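Local coordinates for protein short chain dehydrogenase (A0QTM2 homolog) (PDB 3SC4) that is probably an NAD(P)-dependent oxidoreductase of the short-chain dehydrogenase family, built on a Rossmann-type fold, with its substrate not established, at residues 100-105 and 122-127; 150-155 and 169-174; 193-198 and 269-274; 225-230 and 247-252. All blocks are in the same frame, centred on the assembly; numbering follows the deposited sequence. Where two conformers were deposited one is given.

Contacts 2 and 3 are buried, contact 1 is a surface contact, and contact 4 is partly buried. Helix 164-183 of contact 2 touches helix 114-135 of contact 1, and both contacts reach the second subunit; contacts 3 and 4 do not. Contact 2 also abuts contact 3 through P152 and W273, their centres about 11 Å apart, while contact 4 is nested along the chain inside the loop closed by contact 3. Hydrogen bonds cross the contacts of loops leaving the sheet: those of a glutamine carboxamide in contact 1, hydroxyls and a lysine in contact 2, an indole and a peptide N-H in contact 3. Contact 4, helix on helix, is almost wholly apolar and has none.

Contact 1: 100-105 and 122-127; sequences NASAIN and GIQVRG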
loop_
_atom_site.group_PDB
_atom_site.type_symbol
_atom_site.label_atom_id
_atom_site.label_comp_id
_atom_site.label_asym_id
_atom_site.label_seq_id
_atom_site.Cartn_x
_atom_site.Cartn_y
_atom_site.Cartn_z
ATOM N N ASN B 100 -9.925 9.751 -8.319
ATOM C CA ASN B 100 -9.650 9.256 -9.675
ATOM C C ASN B 100 -8.226 9.549 -10.178
ATOM O O ASN B 100 -7.765 8.873 -11.045
ATOM C CB ASN B 100 -10.709 9.810 -10.646
ATOM C CG ASN B 100 -10.297 9.687 -12.135
ATOM O OD1 ASN B 100 -10.155 8.574 -12.665
ATOM N ND2 ASN B 100 -10.086 10.842 -12.796
ATOM N N ALA B 101 -7.528 10.525 -9.628
ATOM C CA ALA B 101 -6.163 10.831 -10.076
ATOM C C ALA B 101 -5.327 9.564 -10.068
ATOM O O ALA B 101 -5.399 8.771 -9.130
ATOM C CB ALA B 101 -5.532 11.869 -9.201
ATOM N N SER B 102 -4.540 9.365 -11.119
ATOM C CA SER B 102 -3.818 8.128 -11.258
ATOM C C SER B 102 -2.484 8.297 -11.922
ATOM O O SER B 102 -2.144 9.349 -12.421
ATOM C CB SER B 102 -4.666 7.106 -12.012
ATOM O OG SER B 102 -4.791 7.472 -13.366
ATOM N N ALA B 103 -1.702 7.243 -11.856
ATOM C CA ALA B 103 -0.396 7.223 -12.456
ATOM C C ALA B 103 -0.069 5.756 -12.722
ATOM O O ALA B 103 -0.379 4.888 -11.912
ATOM C CB ALA B 103 0.621 7.850 -11.537
ATOM N N ILE B 104 0.552 5.493 -13.858
ATOM C CA ILE B 104 0.765 4.130 -14.299
ATOM C C ILE B 104 2.164 3.935 -14.899
ATOM O O ILE B 104 2.677 4.798 -15.578
ATOM C CB ILE B 104 -0.314 3.725 -15.296
ATOM C CG1 ILE B 104 -0.222 2.223 -15.582
ATOM C CG2 ILE B 104 -0.202 4.577 -16.557
ATOM C CD1 ILE B 104 -1.581 1.555 -16.067
ATOM N N ASN B 105 2.780 2.812 -14.549
ATOM C CA ASN B 105 3.980 2.292 -15.167
ATOM C C ASN B 105 3.925 0.797 -14.835
ATOM O O ASN B 105 3.650 0.446 -13.690
ATOM C CB ASN B 105 5.235 2.945 -14.610
ATOM C CG ASN B 105 6.527 2.337 -15.157
ATOM O OD1 ASN B 105 6.625 1.136 -15.376
ATOM N ND2 ASN B 105 7.531 3.167 -15.329
ATOM N N GLY B 122 2.766 8.730 -4.648
ATOM C CA GLY B 122 2.369 10.090 -4.281
ATOM C C GLY B 122 0.957 10.420 -4.688
ATOM O O GLY B 122 0.145 10.851 -3.874
ATOM N N ILE B 123 0.654 10.207 -5.955
ATOM C CA ILE B 123 -0.628 10.608 -6.462
ATOM C C ILE B 123 -1.735 9.669 -5.971
ATOM O O ILE B 123 -2.824 10.119 -5.645
ATOM C CB ILE B 123 -0.621 10.659 -7.995
ATOM C CG1 ILE B 123 0.282 11.810 -8.467
ATOM C CG2 ILE B 123 -2.002 10.872 -8.491
ATOM C CD1 ILE B 123 0.517 11.867 -9.988
ATOM N N GLN B 124 -1.462 8.380 -5.898
ATOM C CA GLN B 124 -2.530 7.406 -5.670
ATOM C C GLN B 124 -2.742 6.992 -4.210
ATOM O O GLN B 124 -3.888 6.939 -3.740
ATOM C CB GLN B 124 -2.333 6.166 -6.570
ATOM C CG GLN B 124 -2.766 6.450 -7.997
ATOM C CD GLN B 124 -2.174 5.542 -9.078
ATOM O OE1 GLN B 124 -2.856 5.246 -10.076
ATOM N NE2 GLN B 124 -0.910 5.146 -8.921
ATOM N N VAL B 125 -1.668 6.668 -3.507
ATOM C CA VAL B 125 -1.794 6.188 -2.138
ATOM C C VAL B 125 -1.842 7.396 -1.239
ATOM O O VAL B 125 -2.813 7.612 -0.554
ATOM C CB VAL B 125 -0.639 5.306 -1.732
ATOM C CG1 VAL B 125 -0.875 4.765 -0.344
ATOM C CG2 VAL B 125 -0.446 4.179 -2.769
ATOM N N ARG B 126 -0.810 8.213 -1.296
ATOM C CA ARG B 126 -0.771 9.434 -0.517
ATOM C C ARG B 126 -1.893 10.385 -0.943
ATOM O O ARG B 126 -2.598 10.945 -0.105
ATOM C CB ARG B 126 0.590 10.090 -0.665
ATOM C CG ARG B 126 0.813 11.231 0.308
ATOM C CD ARG B 126 2.222 11.784 0.198
ATOM N NE ARG B 126 2.494 12.918 1.089
ATOM C CZ ARG B 126 2.365 14.202 0.760
ATOM N NH1 ARG B 126 1.894 14.548 -0.432
ATOM N NH2 ARG B 126 2.687 15.163 1.639
ATOM N N GLY B 127 -2.072 10.547 -2.247
ATOM C CA GLY B 127 -3.105 11.424 -2.765
ATOM C C GLY B 127 -4.514 11.035 -2.347
ATOM O O GLY B 127 -5.315 11.897 -1.939
HETATM O O HOH W 1 -5.997 9.704 -6.157
#
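A chi1 of -77° turns CG of Q124 to the side opposite its carbonyl carbon, and the stretched-out side chain carries the carboxamide alongside the backbone of A103. I123 takes a similar first torsion, leaving its CG2 branch facing the methyl of A101. The two ends of the Q124 amide then meet the same loop residue. A103 N donates to Q124 OE1 over 2.9 Å, and the N-H points almost straight at the oxygen (163°), yet the donor comes in over the flat face of the carbonyl, about 80° out of its plane. Q124 NE2 returns a weak, bent bond to A103 O at 3.0 Å. S102 CB also lies 3.2 Å from Q124 OE1.

Residues 99-102 (NNAS), at the end of strand 96-99 and just after it, occupy the place of the NNAG motif of classical short-chain dehydrogenases with this Rossmann-type fold; here S15 OG is hydrogen-bonded to the backbone N of N100 and of A101. The helical partner, 114-135, widens into a pi-type turn at 122-126.

Apolar support comes from A101 CB on I123 CG2 at 3.7 Å, and more loosely from A103 CB on I123 CD1 at 4.3 Å. One water spans the carbonyls of the two segments, donating to A101 O and to I123 O, each at 3.2 Å. The amide has further partners that fix its rotation: NE2 bonds to M120 O, and OE1 receives a weak bond from K170 NZ. Further along the helix, R126 makes a salt bridge to D118 of the second subunit.

Contact 2: 150-155 and 169-174; sequences LSPPIR and AKYGMT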
loop_
_atom_site.group_PDB
_atom_site.type_symbol
_atom_site.label_atom_id
_atom_site.label_comp_id
_atom_site.label_asym_id
_atom_site.label_seq_id
_atom_site.Cartn_x
_atom_site.Cartn_y
_atom_site.Cartn_z
ATOM N N LEU B 150 -11.177 4.845 -7.314
ATOM C CA LEU B 150 -11.123 4.149 -8.589
ATOM C C LEU B 150 -9.912 3.230 -8.576
ATOM O O LEU B 150 -8.802 3.606 -9.025
ATOM C CB LEU B 150 -11.124 5.157 -9.739
ATOM C CG LEU B 150 -12.537 5.601 -10.194
ATOM C CD1 LEU B 150 -13.594 5.705 -9.079
ATOM C CD2 LEU B 150 -12.518 6.860 -11.028
ATOM N N SER B 151 -10.133 2.027 -8.024
ATOM C CA SER B 151 -9.048 1.087 -7.737
ATOM C C SER B 151 -9.633 -0.303 -7.630
ATOM O O SER B 151 -10.843 -0.442 -7.532
ATOM C CB SER B 151 -8.348 1.494 -6.452
ATOM O OG SER B 151 -9.248 1.371 -5.374
ATOM N N PRO B 152 -8.782 -1.344 -7.658
ATOM C CA PRO B 152 -9.272 -2.692 -7.865
ATOM C C PRO B 152 -9.452 -3.454 -6.578
ATOM O O PRO B 152 -8.913 -3.044 -5.551
ATOM C CB PRO B 152 -8.124 -3.333 -8.632
ATOM C CG PRO B 152 -6.896 -2.717 -8.023
ATOM C CD PRO B 152 -7.306 -1.325 -7.561
ATOM N N PRO B 153 -10.176 -4.572 -6.628
ATOM C CA PRO B 153 -10.187 -5.518 -5.504
ATOM C C PRO B 153 -8.798 -6.045 -5.251
ATOM O O PRO B 153 -7.997 -6.141 -6.199
ATOM C CB PRO B 153 -11.047 -6.694 -5.999
ATOM C CG PRO B 153 -11.719 -6.220 -7.209
ATOM C CD PRO B 153 -10.863 -5.117 -7.803
ATOM N N ILE B 154 -8.545 -6.373 -3.986
ATOM C CA ILE B 154 -7.287 -6.895 -3.528
ATOM C C ILE B 154 -7.325 -8.373 -3.837
ATOM O O ILE B 154 -8.070 -9.135 -3.216
ATOM C CB ILE B 154 -7.070 -6.720 -2.032
ATOM C CG1 ILE B 154 -7.291 -5.257 -1.592
ATOM C CG2 ILE B 154 -5.714 -7.241 -1.641
ATOM C CD1 ILE B 154 -6.369 -4.249 -2.168
ATOM N N ARG B 155 -6.501 -8.760 -4.807
ATOM C CA ARG B 155 -6.328 -10.146 -5.231
ATOM C C ARG B 155 -4.911 -10.587 -4.827
ATOM O O ARG B 155 -3.927 -9.956 -5.211
ATOM C CB ARG B 155 -6.463 -10.207 -6.751
ATOM C CG ARG B 155 -7.848 -9.792 -7.289
ATOM C CD ARG B 155 -8.700 -11.029 -7.373
ATOM N NE ARG B 155 -9.241 -11.155 -8.701
ATOM C CZ ARG B 155 -9.559 -12.291 -9.301
ATOM N NH1 ARG B 155 -9.383 -13.469 -8.732
ATOM N NH2 ARG B 155 -10.071 -12.218 -10.515
ATOM N N ALA B 169 0.636 0.657 -5.565
ATOM C CA ALA B 169 -0.062 1.917 -5.607
ATOM C C ALA B 169 -1.560 1.662 -5.702
ATOM O O ALA B 169 -2.337 2.228 -4.921
ATOM C CB ALA B 169 0.441 2.788 -6.772
ATOM N N LYS B 170 -1.982 0.795 -6.616
ATOM C CA LYS B 170 -3.417 0.587 -6.789
ATOM C C LYS B 170 -4.011 -0.122 -5.586
ATOM O O LYS B 170 -5.070 0.266 -5.135
ATOM C CB LYS B 170 -3.772 -0.177 -8.080
ATOM C CG LYS B 170 -3.434 0.536 -9.406
ATOM C CD LYS B 170 -3.902 1.993 -9.506
ATOM C CE LYS B 170 -5.424 2.147 -9.496
ATOM N NZ LYS B 170 -5.824 3.568 -9.905
ATOM N N TYR B 171 -3.368 -1.162 -5.074
ATOM C CA TYR B 171 -3.872 -1.819 -3.878
ATOM C C TYR B 171 -3.867 -0.869 -2.665
ATOM O O TYR B 171 -4.759 -0.920 -1.807
ATOM C CB TYR B 171 -3.035 -3.066 -3.556
ATOM C CG TYR B 171 -3.360 -4.328 -4.371
ATOM C CD1 TYR B 171 -4.050 -4.275 -5.567
ATOM C CD2 TYR B 171 -2.915 -5.558 -3.947
ATOM C CE1 TYR B 171 -4.307 -5.448 -6.306
ATOM C CE2 TYR B 171 -3.164 -6.700 -4.657
ATOM C CZ TYR B 171 -3.856 -6.649 -5.841
ATOM O OH TYR B 171 -4.097 -7.820 -6.533
ATOM N N GLY B 172 -2.849 -0.012 -2.588
ATOM C CA GLY B 172 -2.763 1.002 -1.540
ATOM C C GLY B 172 -3.963 1.929 -1.521
ATOM O O GLY B 172 -4.490 2.228 -0.454
ATOM N N MET B 173 -4.416 2.354 -2.713
ATOM C CA MET B 173 -5.657 3.156 -2.869
ATOM C C MET B 173 -6.843 2.391 -2.337
ATOM O O MET B 173 -7.645 2.926 -1.595
ATOM C CB MET B 173 -5.965 3.480 -4.338
ATOM C CG MET B 173 -5.347 4.669 -4.884
ATOM S SD MET B 173 -5.809 4.950 -6.608
ATOM C CE MET B 173 -7.270 5.979 -6.558
ATOM N N THR B 174 -6.983 1.148 -2.755
ATOM C CA THR B 174 -8.097 0.321 -2.286
ATOM C C THR B 174 -8.038 0.150 -0.766
ATOM O O THR B 174 -9.019 0.366 -0.060
ATOM C CB THR B 174 -8.098 -1.023 -3.041
ATOM O OG1 THR B 174 -8.444 -0.787 -4.435
ATOM C CG2 THR B 174 -9.067 -2.046 -2.390
#
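K170 and L150 make the first of four hydrogen bonds that hold the loop after strand 146-149 on helix 164-183. K170 NZ reaches L150 O at 3.1 Å, coming almost head-on to the carbonyl oxygen (161°). T174 OG1 is gripped twice: it donates to P152 O at 2.6 Å, and accepts from S151 OG over a very short 2.5 Å. Y171 OH, at the far end, bonds to R155 O at 2.5 Å, lying in the carbonyl plane on a lone pair.

Apolar contacts accompany these bonds. I154 CD1 sits over the Y171 ring off-centre, 4.2 Å from its centroid, in a CH-pi contact; chi1 of -52° swings CG1 beside the backbone N, and a second bend leads CD1 on to T174 CG2, 3.5 Å away. P152 CG, by contrast, meets the ring at its edge, 4.1 Å from Y171 CD1. The guanidinium of R155 turns from the helix to a salt bridge with D275, and L175 of the second subunit packs on Y171.

K170 closes the YxxxK sequence motif characteristic of the family. Since three of the four acceptors are main-chain carbonyls, the helix side chains hold the loop mainly by its backbone, which satisfies the carbonyls of buried L150 and P152, and that of R155.

Contact 3: 193-198 and 269-274; sequences TLWPRT and GVDLWV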
loop_
_atom_site.group_PDB
_atom_site.type_symbol
_atom_site.label_atom_id
_atom_site.label_comp_id
_atom_site.label_asym_id
_atom_site.label_seq_id
_atom_site.Cartn_x
_atom_site.Cartn_y
_atom_site.Cartn_z
ATOM N N THR B 193 -14.717 1.052 -3.482
ATOM C CA THR B 193 -13.870 1.147 -4.670
ATOM C C THR B 193 -14.644 0.643 -5.875
ATOM O O THR B 193 -15.577 -0.154 -5.738
ATOM C CB THR B 193 -12.579 0.328 -4.521
ATOM O OG1 THR B 193 -12.921 -1.054 -4.456
ATOM C CG2 THR B 193 -11.804 0.720 -3.259
ATOM N N LEU B 194 -14.223 1.078 -7.060
ATOM C CA LEU B 194 -14.920 0.730 -8.301
ATOM C C LEU B 194 -13.924 0.599 -9.415
ATOM O O LEU B 194 -13.108 1.520 -9.621
ATOM C CB LEU B 194 -15.953 1.813 -8.639
ATOM C CG LEU B 194 -16.872 1.610 -9.841
ATOM C CD1 LEU B 194 -17.729 0.371 -9.617
ATOM C CD2 LEU B 194 -17.750 2.881 -10.151
ATOM N N TRP B 195 -14.024 -0.509 -10.155
ATOM C CA TRP B 195 -13.027 -0.920 -11.149
ATOM C C TRP B 195 -13.724 -1.602 -12.349
ATOM O O TRP B 195 -14.668 -2.365 -12.160
ATOM C CB TRP B 195 -12.072 -1.903 -10.472
ATOM C CG TRP B 195 -10.781 -2.208 -11.209
ATOM C CD1 TRP B 195 -10.404 -3.407 -11.711
ATOM C CD2 TRP B 195 -9.680 -1.327 -11.416
ATOM N NE1 TRP B 195 -9.163 -3.322 -12.252
ATOM C CE2 TRP B 195 -8.696 -2.049 -12.097
ATOM C CE3 TRP B 195 -9.451 0.021 -11.126
ATOM C CZ2 TRP B 195 -7.482 -1.478 -12.497
ATOM C CZ3 TRP B 195 -8.248 0.598 -11.516
ATOM C CH2 TRP B 195 -7.275 -0.157 -12.201
ATOM N N PRO B 196 -13.267 -1.348 -13.580
ATOM C CA PRO B 196 -13.945 -1.904 -14.733
ATOM C C PRO B 196 -13.360 -3.257 -15.131
ATOM O O PRO B 196 -12.193 -3.516 -14.904
ATOM C CB PRO B 196 -13.650 -0.865 -15.807
ATOM C CG PRO B 196 -12.288 -0.397 -15.484
ATOM C CD PRO B 196 -12.131 -0.510 -13.989
ATOM N N ARG B 197 -14.154 -4.109 -15.751
ATOM C CA ARG B 197 -13.689 -5.451 -16.072
ATOM C C ARG B 197 -12.830 -5.494 -17.315
ATOM O O ARG B 197 -12.067 -6.443 -17.498
ATOM C CB ARG B 197 -14.866 -6.414 -16.292
ATOM C CG ARG B 197 -15.492 -6.903 -15.043
ATOM C CD ARG B 197 -16.483 -8.003 -15.334
ATOM N NE ARG B 197 -16.949 -8.616 -14.099
ATOM C CZ ARG B 197 -16.485 -9.748 -13.571
ATOM N NH1 ARG B 197 -15.512 -10.445 -14.145
ATOM N NH2 ARG B 197 -17.002 -10.196 -12.444
ATOM N N THR B 198 -12.996 -4.520 -18.201
ATOM C CA THR B 198 -12.234 -4.480 -19.433
ATOM C C THR B 198 -11.379 -3.235 -19.428
ATOM O O THR B 198 -11.554 -2.369 -18.574
ATOM C CB THR B 198 -13.155 -4.377 -20.634
ATOM O OG1 THR B 198 -13.679 -3.040 -20.702
ATOM C CG2 THR B 198 -14.289 -5.400 -20.538
ATOM N N GLY B 269 -11.402 -7.887 -24.097
ATOM C CA GLY B 269 -10.204 -8.105 -23.282
ATOM C C GLY B 269 -10.499 -7.845 -21.807
ATOM O O GLY B 269 -11.569 -7.318 -21.454
ATOM N N VAL B 270 -9.562 -8.210 -20.936
ATOM C CA VAL B 270 -9.765 -8.048 -19.495
ATOM C C VAL B 270 -8.864 -6.993 -18.899
ATOM O O VAL B 270 -7.706 -6.860 -19.271
ATOM C CB VAL B 270 -9.597 -9.403 -18.694
ATOM C CG1 VAL B 270 -10.730 -10.337 -19.008
ATOM C CG2 VAL B 270 -8.219 -10.074 -18.952
ATOM N N ASP B 271 -9.393 -6.254 -17.938
ATOM C CA ASP B 271 -8.593 -5.286 -17.179
ATOM C C ASP B 271 -7.605 -6.083 -16.322
ATOM O O ASP B 271 -7.759 -7.286 -16.127
ATOM C CB ASP B 271 -9.539 -4.440 -16.313
ATOM C CG ASP B 271 -8.912 -3.157 -15.769
ATOM O OD1 ASP B 271 -7.772 -2.813 -16.107
ATOM O OD2 ASP B 271 -9.602 -2.457 -14.996
ATOM N N LEU B 272 -6.577 -5.423 -15.817
ATOM C CA LEU B 272 -5.758 -5.993 -14.757
ATOM C C LEU B 272 -6.653 -6.331 -13.552
ATOM O O LEU B 272 -7.619 -5.621 -13.280
ATOM C CB LEU B 272 -4.695 -5.001 -14.309
ATOM C CG LEU B 272 -3.633 -4.559 -15.326
ATOM C CD1 LEU B 272 -2.575 -3.664 -14.652
ATOM C CD2 LEU B 272 -2.979 -5.753 -16.008
ATOM N N TRP B 273 -6.323 -7.419 -12.859
ATOM C CA TRP B 273 -7.007 -7.841 -11.630
ATOM C C TRP B 273 -8.418 -8.367 -11.865
ATOM O O TRP B 273 -9.204 -8.442 -10.948
ATOM C CB TRP B 273 -6.963 -6.735 -10.524
ATOM C CG TRP B 273 -5.557 -6.407 -10.167
ATOM C CD1 TRP B 273 -4.655 -7.265 -9.631
ATOM C CD2 TRP B 273 -4.859 -5.168 -10.377
ATOM N NE1 TRP B 273 -3.442 -6.653 -9.481
ATOM C CE2 TRP B 273 -3.534 -5.356 -9.910
ATOM C CE3 TRP B 273 -5.224 -3.910 -10.875
ATOM C CZ2 TRP B 273 -2.559 -4.343 -9.956
ATOM C CZ3 TRP B 273 -4.238 -2.898 -10.926
ATOM C CH2 TRP B 273 -2.921 -3.137 -10.457
ATOM N N VAL B 274 -8.707 -8.777 -13.094
ATOM C CA VAL B 274 -10.018 -9.276 -13.458
ATOM C C VAL B 274 -9.883 -10.544 -14.286
ATOM O O VAL B 274 -9.037 -10.630 -15.193
ATOM C CB VAL B 274 -10.803 -8.201 -14.216
ATOM C CG1 VAL B 274 -12.061 -8.799 -14.875
ATOM C CG2 VAL B 274 -11.162 -7.069 -13.247
#
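W195 and D271 make the dense half of this contact. The indole N-H of W195 points at L272 O, 3.0 Å from NE1 and nearly straight (171°), with the oxygen in the ring plane. D271 OD2 instead lies over the ring face, 3.1 Å from W195 CE2, and the carboxylate is only 15° from parallel with the indole; with NE1 its angle is too poor for a hydrogen bond. The same OD2 faces P196 O at 2.8 Å, an approach of two acceptors that would tend to raise the acid's proton affinity. W195 CZ2 also meets the edge of W273 at CE3, 3.7 Å away, their planes oblique at 52°.

W195 ends strand 190-195 of the parallel Rossmann-type sheet, and its ring meets a type II turn running from D271 to V274. D271 N closes the join with a bond to R197 O at 2.7 Å, while V274 CG1 rests across the R197 chain, 3.9 Å from CB; the charged end of R197 goes to D247.

Toward exposed V270 the backbones stay close, but little side-chain contact remains. Here T198 CB and G269 O are 3.4 Å apart, and V270 CA offers R197 O merely a CA-H...O contact, while the V270 side chain points away overall, though its CB stays near R197 O.

Contact 4: 225-230 and 247-252; sequences ADAAYV and DVLLES
A helix-helix contact on one flank of the Rossmann-type sheet brings V230 against V248 and A227 against L249. Helix 222-232 belongs to the beta-alpha-beta crossover from strand 190-195 to its parallel neighbour 242-244, and helix 245-252 follows directly on that last strand. The axes of the two segments approach to 9.0 Å and cross at 59°.

No hydrogen bond crosses the interface; the evidence for it is carbon on carbon. V230 and V248 each place CG1 anti to the backbone N (chi1 170° in V230), and these two methyls meet at 3.8 Å, the two side chains lying antiparallel, side by side. L249 makes the second apolar patch: its CD2 touches the CB of D226 at 3.8 Å and the CG2 of V230 at 4.3 Å, while its CG lies 4.2 Å from A227 CB. The small A227 lets the backbone come near, its CA being 5.7 Å from the CA of L249. Farther along, S252 CB stands 4.0 Å from V230 CG1, and S252 OG turns back to L249 O, three residues earlier, with a hydrogen bond of 2.6 Å.

The carboxylate of D226 looks elsewhere, to Y260 OH. L194 of strand 190-195 packs on A227 and A228; helix 20-30 touches 222-232 through A225 and A228, and D247 is joined by a salt bridge to R197 beyond the end of strand 190-195.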
loop_
_atom_site.group_PDB
_atom_site.type_symbol
_atom_site.label_atom_id
_atom_site.label_comp_id
_atom_site.label_asym_id
_atom_site.label_seq_id
_atom_site.Cartn_x
_atom_site.Cartn_y
_atom_site.Cartn_z
ATOM N N ALA B 225 -18.776 5.689 -15.641
ATOM C CA ALA B 225 -19.702 6.776 -15.239
ATOM C C ALA B 225 -21.053 6.235 -14.747
ATOM O O ALA B 225 -21.507 6.577 -13.662
ATOM C CB ALA B 225 -19.911 7.764 -16.381
ATOM N N ASP B 226 -21.686 5.380 -15.540
ATOM C CA ASP B 226 -22.966 4.771 -15.148
ATOM C C ASP B 226 -22.830 3.917 -13.886
ATOM O O ASP B 226 -23.693 3.978 -13.015
ATOM C CB ASP B 226 -23.569 3.936 -16.283
ATOM C CG ASP B 226 -24.156 4.788 -17.404
ATOM O OD1 ASP B 226 -24.223 6.024 -17.261
ATOM O OD2 ASP B 226 -24.569 4.208 -18.438
ATOM N N ALA B 227 -21.750 3.145 -13.757
ATOM C CA ALA B 227 -21.581 2.326 -12.538
ATOM C C ALA B 227 -21.407 3.255 -11.315
ATOM O O ALA B 227 -22.047 3.058 -10.283
ATOM C CB ALA B 227 -20.417 1.318 -12.658
ATOM N N ALA B 228 -20.580 4.288 -11.454
ATOM C CA ALA B 228 -20.342 5.232 -10.357
ATOM C C ALA B 228 -21.657 5.822 -9.870
ATOM O O ALA B 228 -21.917 5.893 -8.664
ATOM C CB ALA B 228 -19.393 6.355 -10.820
ATOM N N TYR B 229 -22.485 6.222 -10.841
ATOM C CA TYR B 229 -23.759 6.861 -10.580
ATOM C C TYR B 229 -24.630 5.964 -9.716
ATOM O O TYR B 229 -25.199 6.400 -8.732
ATOM C CB TYR B 229 -24.448 7.195 -11.905
ATOM C CG TYR B 229 -25.722 8.008 -11.739
ATOM C CD1 TYR B 229 -25.676 9.395 -11.538
ATOM C CD2 TYR B 229 -26.979 7.379 -11.774
ATOM C CE1 TYR B 229 -26.839 10.141 -11.381
ATOM C CE2 TYR B 229 -28.157 8.107 -11.610
ATOM C CZ TYR B 229 -28.085 9.488 -11.412
ATOM O OH TYR B 229 -29.260 10.185 -11.273
ATOM N N VAL B 230 -24.712 4.697 -10.078
ATOM C CA VAL B 230 -25.471 3.736 -9.291
ATOM C C VAL B 230 -24.964 3.699 -7.849
ATOM O O VAL B 230 -25.758 3.771 -6.912
ATOM C CB VAL B 230 -25.397 2.330 -9.911
ATOM C CG1 VAL B 230 -25.997 1.287 -8.954
ATOM C CG2 VAL B 230 -26.075 2.324 -11.318
ATOM N N ASP B 247 -20.612 -5.642 -13.016
ATOM C CA ASP B 247 -21.396 -6.309 -11.973
ATOM C C ASP B 247 -22.396 -5.345 -11.314
ATOM O O ASP B 247 -23.550 -5.683 -11.098
ATOM C CB ASP B 247 -20.480 -6.946 -10.920
ATOM C CG ASP B 247 -19.469 -7.886 -11.528
ATOM O OD1 ASP B 247 -18.888 -7.541 -12.574
ATOM O OD2 ASP B 247 -19.233 -8.975 -10.971
ATOM N N VAL B 248 -21.939 -4.146 -10.990
ATOM C CA VAL B 248 -22.791 -3.155 -10.362
ATOM C C VAL B 248 -23.967 -2.842 -11.277
ATOM O O VAL B 248 -25.128 -2.734 -10.823
ATOM C CB VAL B 248 -21.990 -1.879 -10.041
ATOM C CG1 VAL B 248 -22.912 -0.716 -9.713
ATOM C CG2 VAL B 248 -21.051 -2.162 -8.900
ATOM N N LEU B 249 -23.667 -2.726 -12.567
ATOM C CA LEU B 249 -24.685 -2.380 -13.541
ATOM C C LEU B 249 -25.765 -3.465 -13.678
ATOM O O LEU B 249 -26.938 -3.140 -13.651
ATOM C CB LEU B 249 -24.048 -2.012 -14.883
ATOM C CG LEU B 249 -23.375 -0.613 -14.851
ATOM C CD1 LEU B 249 -22.408 -0.444 -16.013
ATOM C CD2 LEU B 249 -24.407 0.550 -14.823
ATOM N N LEU B 250 -25.388 -4.741 -13.785
ATOM C CA LEU B 250 -26.381 -5.842 -13.819
ATOM C C LEU B 250 -27.235 -5.903 -12.575
ATOM O O LEU B 250 -28.421 -6.165 -12.664
ATOM C CB LEU B 250 -25.709 -7.215 -13.968
ATOM C CG LEU B 250 -25.055 -7.459 -15.308
ATOM C CD1 LEU B 250 -24.429 -8.847 -15.342
ATOM C CD2 LEU B 250 -26.066 -7.299 -16.420
ATOM N N GLU B 251 -26.624 -5.692 -11.416
ATOM C CA GLU B 251 -27.333 -5.734 -10.141
ATOM C C GLU B 251 -28.388 -4.616 -10.079
ATOM O O GLU B 251 -29.398 -4.748 -9.379
ATOM C CB GLU B 251 -26.325 -5.685 -8.965
ATOM C CG GLU B 251 -25.601 -7.050 -8.743
ATOM C CD GLU B 251 -24.203 -6.983 -8.083
ATOM O OE1 GLU B 251 -23.772 -5.904 -7.595
ATOM O OE2 GLU B 251 -23.524 -8.043 -8.063
ATOM N N SER B 252 -28.148 -3.531 -10.833
ATOM C CA SER B 252 -29.019 -2.346 -10.867
ATOM C C SER B 252 -30.176 -2.428 -11.856
ATOM O O SER B 252 -31.141 -1.669 -11.730
ATOM C CB SER B 252 -28.215 -1.091 -11.203
ATOM O OG SER B 252 -27.968 -0.989 -12.593
#